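PDB 6H6N: ubiquinone biosynthesis accessory factor UbiJ from Escherichia coli, which binds hydrophobic ubiquinone biosynthetic intermediates through its SCP2 domain, the part present here, and is essential for the stability of the Ubi complex. Local coordinates for residues 47-52 against 79-84. Residues are numbered along the deposited sequence; the frame is centred on the assembly and turned at random.
Sequences VLRVEV and DCTVIA. With CA (calcium ion), chain D.
Residues 47-52 and 80-84 pair as adjacent parallel strands, the one parallel pairing in the mixed five-stranded sheet of this SCP2 domain. Arg-49 is gripped through both its backbone atoms: its N reaches Cys-80 O in the carbonyl plane, and its O receives Val-82 N at 2.9 Å. Farther along, Glu-51 N meets Val-82 O almost straight, at 177°, and the last link, Ala-84 N to Glu-51 O, is weak. At the other end the Asp-79 side chain reaches back beside Val-47, crossing it at about a right angle: OD2 takes Val-47 N at 2.9 Å on its anti lone pair, while OD1 and OD2 together chelate a calcium ion that also carries two waters.

On one face, Leu-48 CD1 rests against Cys-80 SG at 3.7 Å and Val-50 CG2 against Val-82 CG2. On the other, Arg-49 lies alongside Thr-81, CB to OG1 3.6 Å. With CG anti to N (chi1 -176°) and the chain extended, Arg-49 brings NE to Glu-51 OE2 at 2.8 Å, a salt bridge along the strand. Ser-58 OG bonds to both Arg-49 NH1 and Glu-51 OE1. A leucine in place of Arg-49 would probably cost Glu-51 OE2 its guanidinium partner and Ser-58 OG one of its two partners, leaving the carboxylate less firmly held.

Strands 59-63 and 108-111 flank the pair, both antiparallel to it, and helix 113-128 packs on Cys-80 and Val-82.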
loop_
_atom_site.group_PDB
_atom_site.type_symbol
_atom_site.label_atom_id
_atom_site.label_comp_id
_atom_site.label_asym_id
_atom_site.label_seq_id
_atom_site.Cartn_x
_atom_site.Cartn_y
_atom_site.Cartn_z
ATOM N N VAL A 47 -5.812 -15.828 -12.327
ATOM C CA VAL A 47 -4.926 -15.732 -11.170
ATOM C C VAL A 47 -3.711 -14.938 -11.608
ATOM O O VAL A 47 -2.988 -15.362 -12.518
ATOM C CB VAL A 47 -4.526 -17.120 -10.615
ATOM C CG1 VAL A 47 -3.583 -16.968 -9.409
ATOM C CG2 VAL A 47 -5.763 -17.959 -10.247
ATOM N N LEU A 48 -3.535 -13.742 -11.006
ATOM C CA LEU A 48 -2.439 -12.846 -11.325
ATOM C C LEU A 48 -1.545 -12.744 -10.105
ATOM O O LEU A 48 -2.010 -12.322 -9.036
ATOM C CB LEU A 48 -2.992 -11.465 -11.741
ATOM C CG LEU A 48 -1.986 -10.307 -11.970
ATOM C CD1 LEU A 48 -1.071 -10.563 -13.179
ATOM C CD2 LEU A 48 -2.720 -8.971 -12.175
ATOM N N ARG A 49 -0.274 -13.138 -10.275
ATOM C CA ARG A 49 0.759 -13.089 -9.239
ATOM C C ARG A 49 1.548 -11.793 -9.461
ATOM O O ARG A 49 1.982 -11.510 -10.582
ATOM C CB ARG A 49 1.672 -14.339 -9.314
ATOM C CG ARG A 49 2.701 -14.409 -8.200
ATOM C CD ARG A 49 3.393 -15.765 -8.104
ATOM N NE ARG A 49 3.833 -15.933 -6.721
ATOM C CZ ARG A 49 3.487 -16.924 -5.904
ATOM N NH1 ARG A 49 3.922 -16.940 -4.653
ATOM N NH2 ARG A 49 2.738 -17.929 -6.345
ATOM N N VAL A 50 1.650 -10.979 -8.406
ATOM C CA VAL A 50 2.347 -9.700 -8.437
ATOM C C VAL A 50 3.520 -9.793 -7.451
ATOM O O VAL A 50 3.299 -9.909 -6.234
ATOM C CB VAL A 50 1.403 -8.499 -8.102
ATOM C CG1 VAL A 50 2.148 -7.166 -8.188
ATOM C CG2 VAL A 50 0.155 -8.473 -8.996
ATOM N N GLU A 51 4.759 -9.750 -7.985
ATOM C CA GLU A 51 5.998 -9.783 -7.181
ATOM C C GLU A 51 6.527 -8.373 -7.172
ATOM O O GLU A 51 6.917 -7.858 -8.225
ATOM C CB GLU A 51 7.058 -10.738 -7.791
ATOM C CG GLU A 51 6.607 -12.179 -7.995
ATOM C CD GLU A 51 6.468 -13.056 -6.758
ATOM O OE1 GLU A 51 6.825 -12.613 -5.642
ATOM O OE2 GLU A 51 6.033 -14.217 -6.921
ATOM N N VAL A 52 6.446 -7.701 -6.022
ATOM C CA VAL A 52 6.916 -6.332 -5.926
ATOM C C VAL A 52 8.384 -6.380 -5.529
ATOM O O VAL A 52 8.695 -6.876 -4.450
ATOM C CB VAL A 52 6.037 -5.422 -5.005
ATOM C CG1 VAL A 52 6.443 -3.953 -5.135
ATOM C CG2 VAL A 52 4.553 -5.567 -5.334
ATOM N N ASP A 79 -1.862 -17.589 -13.834
ATOM C CA ASP A 79 -2.077 -17.430 -15.275
ATOM C C ASP A 79 -1.186 -16.336 -15.857
ATOM O O ASP A 79 -0.863 -16.359 -17.038
ATOM C CB ASP A 79 -3.538 -17.140 -15.544
ATOM C CG ASP A 79 -4.439 -18.269 -15.080
ATOM O OD1 ASP A 79 -4.283 -19.405 -15.590
ATOM O OD2 ASP A 79 -5.304 -18.016 -14.211
ATOM N N CYS A 80 -0.738 -15.416 -14.991
ATOM C CA CYS A 80 0.143 -14.325 -15.316
ATOM C C CYS A 80 0.909 -13.958 -14.064
ATOM O O CYS A 80 0.345 -13.992 -12.964
ATOM C CB CYS A 80 -0.660 -13.137 -15.852
ATOM S SG CYS A 80 0.351 -11.727 -16.391
ATOM N N THR A 81 2.200 -13.654 -14.228
ATOM C CA THR A 81 3.087 -13.206 -13.151
ATOM C C THR A 81 3.773 -11.925 -13.622
ATOM O O THR A 81 4.330 -11.892 -14.736
ATOM C CB THR A 81 4.080 -14.284 -12.678
ATOM O OG1 THR A 81 3.357 -15.436 -12.260
ATOM C CG2 THR A 81 4.962 -13.799 -11.508
ATOM N N VAL A 82 3.659 -10.861 -12.806
ATOM C CA VAL A 82 4.238 -9.560 -13.063
ATOM C C VAL A 82 5.270 -9.232 -11.983
ATOM O O VAL A 82 5.033 -9.499 -10.787
ATOM C CB VAL A 82 3.192 -8.423 -13.301
ATOM C CG1 VAL A 82 2.239 -8.764 -14.454
ATOM C CG2 VAL A 82 2.404 -8.093 -12.041
ATOM N N ILE A 83 6.448 -8.739 -12.422
ATOM C CA ILE A 83 7.560 -8.353 -11.553
ATOM C C ILE A 83 7.914 -6.915 -11.873
ATOM O O ILE A 83 8.185 -6.567 -13.032
ATOM C CB ILE A 83 8.781 -9.308 -11.650
ATOM C CG1 ILE A 83 8.345 -10.786 -11.500
ATOM C CG2 ILE A 83 9.871 -8.948 -10.603
ATOM C CD1 ILE A 83 8.788 -11.708 -12.587
ATOM N N ALA A 84 7.830 -6.070 -10.857
ATOM C CA ALA A 84 8.111 -4.645 -10.954
ATOM C C ALA A 84 8.284 -4.004 -9.596
ATOM O O ALA A 84 7.735 -4.493 -8.603
ATOM C CB ALA A 84 6.962 -3.943 -11.658
HETATM CA CA CA D . -6.067 -20.368 -14.382
HETATM O O HOH W 1 -7.520 -20.099 -12.715
HETATM O O HOH W 2 -4.718 -20.912 -12.614
#